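Local coordinates for tubulin-like protein CetZ1 (Haloferax volcanii, PDB 4B46), which binds guanine nucleotides as a tubulin/FtsZ-like GTPase and controls archaeal cell shape, being essential for the rod-shaped cells needed for efficient swimming, at residues A[187-190]-A[191-195]; A[168-171]-A[172-175]. All blocks are in the same frame, centred on the assembly; numbering follows the deposited sequence.

Contact 1. Residues A[187-190]-A[191-195]. With GDP (guanosine-5'-diphosphate), chain B.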
loop_
_atom_site.group_PDB
_atom_site.type_symbol
_atom_site.label_atom_id
_atom_site.label_comp_id
_atom_site.label_asym_id
_atom_site.label_seq_id
_atom_site.Cartn_x
_atom_site.Cartn_y
_atom_site.Cartn_z
ATOM N N ASN A 187 -4.606 5.994 -8.744
ATOM C CA ASN A 187 -4.125 6.517 -7.464
ATOM C C ASN A 187 -5.260 6.848 -6.490
ATOM O O ASN A 187 -5.094 6.704 -5.286
ATOM C CB ASN A 187 -3.212 7.735 -7.664
ATOM C CG ASN A 187 -1.925 7.385 -8.392
ATOM O OD1 ASN A 187 -1.588 6.212 -8.547
ATOM N ND2 ASN A 187 -1.188 8.406 -8.828
ATOM N N GLU A 188 -6.401 7.291 -7.015
ATOM C CA GLU A 188 -7.598 7.504 -6.195
ATOM C C GLU A 188 -8.097 6.190 -5.608
ATOM O O GLU A 188 -8.462 6.118 -4.437
ATOM C CB GLU A 188 -8.720 8.115 -7.032
ATOM C CG GLU A 188 -8.571 9.592 -7.320
ATOM C CD GLU A 188 -9.174 10.463 -6.229
ATOM O OE1 GLU A 188 -9.523 9.925 -5.155
ATOM O OE2 GLU A 188 -9.300 11.687 -6.450
ATOM N N GLU A 189 -8.113 5.154 -6.440
ATOM C CA GLU A 189 -8.527 3.821 -6.012
ATOM C C GLU A 189 -7.600 3.273 -4.933
ATOM O O GLU A 189 -8.046 2.649 -3.965
ATOM C CB GLU A 189 -8.588 2.874 -7.217
ATOM C CG GLU A 189 -9.684 3.275 -8.220
ATOM C CD GLU A 189 -9.638 2.488 -9.515
ATOM O OE1 GLU A 189 -8.543 2.300 -10.081
ATOM O OE2 GLU A 189 -10.711 2.058 -9.973
ATOM N N ILE A 190 -6.305 3.509 -5.100
ATOM C CA ILE A 190 -5.321 3.055 -4.130
ATOM C C ILE A 190 -5.568 3.733 -2.784
ATOM O O ILE A 190 -5.684 3.074 -1.747
ATOM C CB ILE A 190 -3.888 3.355 -4.617
ATOM C CG1 ILE A 190 -3.525 2.439 -5.800
ATOM C CG2 ILE A 190 -2.897 3.239 -3.474
ATOM C CD1 ILE A 190 -2.182 2.769 -6.471
ATOM N N VAL A 191 -5.683 5.054 -2.809
ATOM C CA VAL A 191 -5.815 5.813 -1.573
ATOM C C VAL A 191 -7.162 5.578 -0.854
ATOM O O VAL A 191 -7.208 5.540 0.368
ATOM C CB VAL A 191 -5.546 7.314 -1.831
ATOM C CG1 VAL A 191 -5.771 8.097 -0.602
ATOM C CG2 VAL A 191 -4.097 7.520 -2.293
ATOM N N ASN A 192 -8.248 5.405 -1.604
ATOM C CA ASN A 192 -9.548 5.136 -0.986
ATOM C C ASN A 192 -9.555 3.822 -0.225
ATOM O O ASN A 192 -10.213 3.686 0.796
ATOM C CB ASN A 192 -10.659 5.109 -2.039
ATOM C CG ASN A 192 -11.060 6.495 -2.500
ATOM O OD1 ASN A 192 -10.967 7.462 -1.746
ATOM N ND2 ASN A 192 -11.518 6.597 -3.746
ATOM N N ARG A 193 -8.821 2.851 -0.742
ATOM C CA ARG A 193 -8.780 1.525 -0.151
ATOM C C ARG A 193 -7.879 1.477 1.062
ATOM O O ARG A 193 -8.318 1.082 2.145
ATOM C CB ARG A 193 -8.361 0.493 -1.197
ATOM C CG ARG A 193 -9.501 0.205 -2.163
ATOM C CD ARG A 193 -9.063 -0.437 -3.476
ATOM N NE ARG A 193 -10.265 -0.867 -4.188
ATOM C CZ ARG A 193 -11.067 -0.037 -4.841
ATOM N NH1 ARG A 193 -10.767 1.257 -4.911
ATOM N NH2 ARG A 193 -12.157 -0.499 -5.430
ATOM N N PHE A 194 -6.622 1.879 0.892
ATOM C CA PHE A 194 -5.695 1.872 2.018
ATOM C C PHE A 194 -5.999 2.980 3.021
ATOM O O PHE A 194 -5.678 2.868 4.211
ATOM C CB PHE A 194 -4.248 1.914 1.526
ATOM C CG PHE A 194 -3.840 0.674 0.778
ATOM C CD1 PHE A 194 -3.556 -0.496 1.464
ATOM C CD2 PHE A 194 -3.772 0.666 -0.609
ATOM C CE1 PHE A 194 -3.206 -1.650 0.789
ATOM C CE2 PHE A 194 -3.427 -0.486 -1.295
ATOM C CZ PHE A 194 -3.131 -1.642 -0.595
ATOM N N GLY A 195 -6.631 4.048 2.555
ATOM C CA GLY A 195 -7.054 5.102 3.458
ATOM C C GLY A 195 -8.143 4.624 4.408
ATOM O O GLY A 195 -8.193 5.035 5.566
HETATM P PB GDP B . 10.858 5.297 -10.883
HETATM O O1B GDP B . 12.133 5.031 -11.630
HETATM O O2B GDP B . 10.684 6.760 -10.542
HETATM O O3B GDP B . 10.854 4.437 -9.646
HETATM O O3A GDP B . 9.711 4.834 -11.897
HETATM P PA GDP B . 8.182 5.291 -11.799
HETATM O O1A GDP B . 7.727 5.424 -10.385
HETATM O O2A GDP B . 7.972 6.541 -12.607
HETATM O "O5'" GDP B . 7.463 4.051 -12.544
HETATM C "C5'" GDP B . 7.593 2.758 -11.950
HETATM C "C4'" GDP B . 6.321 1.965 -12.191
HETATM O "O4'" GDP B . 5.252 2.532 -11.452
HETATM C "C3'" GDP B . 5.847 2.069 -13.628
HETATM O "O3'" GDP B . 6.457 1.021 -14.367
HETATM C "C2'" GDP B . 4.336 1.917 -13.538
HETATM O "O2'" GDP B . 3.976 0.538 -13.431
HETATM C "C1'" GDP B . 4.007 2.463 -12.182
HETATM N N9 GDP B . 3.532 3.852 -12.113
HETATM C C8 GDP B . 4.146 4.956 -12.586
HETATM N N7 GDP B . 3.441 6.068 -12.248
HETATM C C5 GDP B . 2.375 5.664 -11.513
HETATM C C6 GDP B . 1.239 6.304 -10.818
HETATM O O6 GDP B . 1.079 7.553 -10.829
HETATM N N1 GDP B . 0.376 5.501 -10.183
HETATM C C2 GDP B . 0.500 4.162 -10.147
HETATM N N2 GDP B . -0.434 3.436 -9.489
HETATM N N3 GDP B . 1.517 3.507 -10.750
HETATM C C4 GDP B . 2.458 4.201 -11.424
#
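Asn187 turns its backbone carbonyl along the helix to Val191, whose N donates to Asn187 O at 3.0 Å, and sends its side chain out from the helix, roughly across the axis, to the guanine of GDP. With CG beside its backbone N (chi1 -65°), the amide reads the base with both ends: OD1 accepts from GDP N1 at 2.7 Å and, weakly, from N2, while ND2 gives an N-H to GDP O6 at 3.1 Å. An asparagine suits the place because it carries an acceptor and a donor side by side, the complement of this guanine edge. Glu188 O takes the amide of Asn192 at 2.9 Å. Glu189 O is gripped from the side: Arg193, extended from CG to NE, runs back alongside Glu189 and lays its NH1 3.2 Å from Glu189 O, the oxygen in the guanidinium plane, which supplements a weak bond from Arg193 N. The Glu189 carboxylate instead has Lys174 as its partner. Ile190, branched and apolar, serves two neighbours: its CD1 lies 3.6 Å from GDP N2, and CG2 rests 3.9 Å from Phe194 CD2. Phe194 N also donates to Ile190 O, the next helical bond. Around this helix, Val191 and Asn192 touch Tyr22 of helix 9-26, Phe194 meets Phe19 there and Leu165 of strand 163-168, and Arg193 reaches Tyr233 of strand 228-237.

Contact 2. Residues A[168-171]-A[172-175]; sequences DNDA and WRKT. With GDP (guanosine-5'-diphosphate), chain B.
The tight turn that leaves strand 163-168 carries Asn169 into the nucleotide site, and Trp172 N donates to Asn169 O at 3.0 Å, the i to i+3 bond of a 3-10 turn. Asp168 OD1 accepts from Asp170 N, making an Asx turn, while OD2 pairs with Arg354. Asn169 sets its amide against GDP: ND2 donates almost straight (170°) to N3 at 3.0 Å, and OD1 accepts from N2 at 3.2 Å. Were an alanine here, N3 would probably lose its donor and N2 this acceptor, leaving that edge of the guanine less firmly held. Asp170, its CG anti to the backbone N (chi1 -169°), lies beside Arg173; OD1 is 3.2 Å from NH1 but well out of the guanidinium plane, a salt bridge of charges alone, and OD1 also bonds to Ser140. Asp170 O does lie in that plane and accepts a weak hydrogen bond from Arg173 NH1. The broad indole of Trp172 suits a buried place: its edge carbon CD1 meets Asp168 O at 3.2 Å, NE1 bonds to Leu283 O, and Phe167 stacks on the ring. Such a loop after a parallel strand, presenting a base-binding side chain, is characteristic of the Rossmann-like GTPase domain of tubulin and FtsZ.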
loop_
_atom_site.group_PDB
_atom_site.type_symbol
_atom_site.label_atom_id
_atom_site.label_comp_id
_atom_site.label_asym_id
_atom_site.label_seq_id
_atom_site.Cartn_x
_atom_site.Cartn_y
_atom_site.Cartn_z
ATOM N N ASP A 168 -1.807 -4.177 -7.785
ATOM C CA ASP A 168 -1.369 -4.564 -9.127
ATOM C C ASP A 168 -2.020 -3.677 -10.197
ATOM O O ASP A 168 -3.206 -3.831 -10.489
ATOM C CB ASP A 168 -1.716 -6.046 -9.357
ATOM C CG ASP A 168 -1.082 -6.625 -10.622
ATOM O OD1 ASP A 168 -0.467 -5.873 -11.417
ATOM O OD2 ASP A 168 -1.193 -7.854 -10.817
ATOM N N ASN A 169 -1.255 -2.753 -10.784
ATOM C CA ASN A 169 -1.788 -1.930 -11.878
ATOM C C ASN A 169 -2.404 -2.756 -12.999
ATOM O O ASN A 169 -3.336 -2.308 -13.660
ATOM C CB ASN A 169 -0.710 -1.035 -12.502
ATOM C CG ASN A 169 -0.372 0.172 -11.644
ATOM O OD1 ASN A 169 -1.067 0.486 -10.669
ATOM N ND2 ASN A 169 0.702 0.862 -12.011
ATOM N N ASP A 170 -1.880 -3.954 -13.234
ATOM C CA ASP A 170 -2.378 -4.749 -14.357
ATOM C C ASP A 170 -3.853 -5.150 -14.176
ATOM O O ASP A 170 -4.579 -5.337 -15.154
ATOM C CB ASP A 170 -1.511 -5.990 -14.584
ATOM C CG ASP A 170 -1.839 -6.692 -15.887
ATOM O OD1 ASP A 170 -1.823 -6.023 -16.941
ATOM O OD2 ASP A 170 -2.114 -7.911 -15.864
ATOM N N ALA A 171 -4.293 -5.264 -12.930
ATOM C CA ALA A 171 -5.678 -5.643 -12.649
ATOM C C ALA A 171 -6.599 -4.432 -12.674
ATOM O O ALA A 171 -7.816 -4.572 -12.654
ATOM C CB ALA A 171 -5.775 -6.339 -11.289
ATOM N N TRP A 172 -6.014 -3.240 -12.692
ATOM C CA TRP A 172 -6.796 -2.017 -12.581
ATOM C C TRP A 172 -6.598 -1.080 -13.780
ATOM O O TRP A 172 -6.850 0.122 -13.687
ATOM C CB TRP A 172 -6.448 -1.296 -11.281
ATOM C CG TRP A 172 -6.847 -2.089 -10.055
ATOM C CD1 TRP A 172 -6.143 -3.087 -9.462
ATOM C CD2 TRP A 172 -8.057 -1.943 -9.303
ATOM N NE1 TRP A 172 -6.840 -3.579 -8.381
ATOM C CE2 TRP A 172 -8.014 -2.885 -8.256
ATOM C CE3 TRP A 172 -9.172 -1.108 -9.412
ATOM C CZ2 TRP A 172 -9.045 -3.019 -7.323
ATOM C CZ3 TRP A 172 -10.189 -1.236 -8.488
ATOM C CH2 TRP A 172 -10.119 -2.183 -7.454
ATOM N N ARG A 173 -6.149 -1.628 -14.902
ATOM C CA ARG A 173 -5.889 -0.800 -16.079
ATOM C C ARG A 173 -7.136 -0.069 -16.568
ATOM O O ARG A 173 -8.251 -0.586 -16.489
ATOM C CB ARG A 173 -5.264 -1.632 -17.204
ATOM C CG ARG A 173 -3.783 -1.872 -17.006
ATOM C CD ARG A 173 -3.372 -3.278 -17.387
ATOM N NE ARG A 173 -3.450 -3.528 -18.814
ATOM C CZ ARG A 173 -4.004 -4.609 -19.352
ATOM N NH1 ARG A 173 -4.541 -5.543 -18.574
ATOM N NH2 ARG A 173 -4.022 -4.751 -20.669
ATOM N N LYS A 174 -6.940 1.153 -17.046
ATOM C CA LYS A 174 -8.039 1.957 -17.560
ATOM C C LYS A 174 -7.808 2.131 -19.065
ATOM O O LYS A 174 -6.902 2.848 -19.490
ATOM C CB LYS A 174 -8.100 3.296 -16.819
ATOM C CG LYS A 174 -7.684 3.177 -15.344
ATOM C CD LYS A 174 -8.670 3.839 -14.385
ATOM C CE LYS A 174 -9.636 2.844 -13.728
ATOM N NZ LYS A 174 -9.032 1.972 -12.648
ATOM N N THR A 175 -8.620 1.450 -19.864
ATOM C CA THR A 175 -8.315 1.259 -21.282
ATOM C C THR A 175 -8.405 2.494 -22.179
ATOM O O THR A 175 -7.426 2.860 -22.834
ATOM C CB THR A 175 -9.145 0.108 -21.886
ATOM O OG1 THR A 175 -8.694 -1.135 -21.338
ATOM C CG2 THR A 175 -8.997 0.072 -23.406
HETATM P PB GDP B . 10.858 5.297 -10.883
HETATM O O1B GDP B . 12.133 5.031 -11.630
HETATM O O2B GDP B . 10.684 6.760 -10.542
HETATM O O3B GDP B . 10.854 4.437 -9.646
HETATM O O3A GDP B . 9.711 4.834 -11.897
HETATM P PA GDP B . 8.182 5.291 -11.799
HETATM O O1A GDP B . 7.727 5.424 -10.385
HETATM O O2A GDP B . 7.972 6.541 -12.607
HETATM O "O5'" GDP B . 7.463 4.051 -12.544
HETATM C "C5'" GDP B . 7.593 2.758 -11.950
HETATM C "C4'" GDP B . 6.321 1.965 -12.191
HETATM O "O4'" GDP B . 5.252 2.532 -11.452
HETATM C "C3'" GDP B . 5.847 2.069 -13.628
HETATM O "O3'" GDP B . 6.457 1.021 -14.367
HETATM C "C2'" GDP B . 4.336 1.917 -13.538
HETATM O "O2'" GDP B . 3.976 0.538 -13.431
HETATM C "C1'" GDP B . 4.007 2.463 -12.182
HETATM N N9 GDP B . 3.532 3.852 -12.113
HETATM C C8 GDP B . 4.146 4.956 -12.586
HETATM N N7 GDP B . 3.441 6.068 -12.248
HETATM C C5 GDP B . 2.375 5.664 -11.513
HETATM C C6 GDP B . 1.239 6.304 -10.818
HETATM O O6 GDP B . 1.079 7.553 -10.829
HETATM N N1 GDP B . 0.376 5.501 -10.183
HETATM C C2 GDP B . 0.500 4.162 -10.147
HETATM N N2 GDP B . -0.434 3.436 -9.489
HETATM N N3 GDP B . 1.517 3.507 -10.750
HETATM C C4 GDP B . 2.458 4.201 -11.424
#

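In the fold
From the N terminus the chain lays down the parallel strands of the nucleotide-binding sheet, with helix 9-26 after the first, as far as strand 163-168. Contact 2 follows at that strand's end as a local turn, and contact 1 comes later, within helix 179-198. Each joins segments that follow one another directly, through residues three or four apart, so neither closes a long loop, and they lie in series, without nesting or crossing. In space they meet directly: Glu189 OE1 and Lys174 NZ form a salt bridge of 2.6 Å, and Trp172 packs against Glu189 and Arg193. Both contacts also bear on the guanine, so the base joins the strand-end loop to the helix.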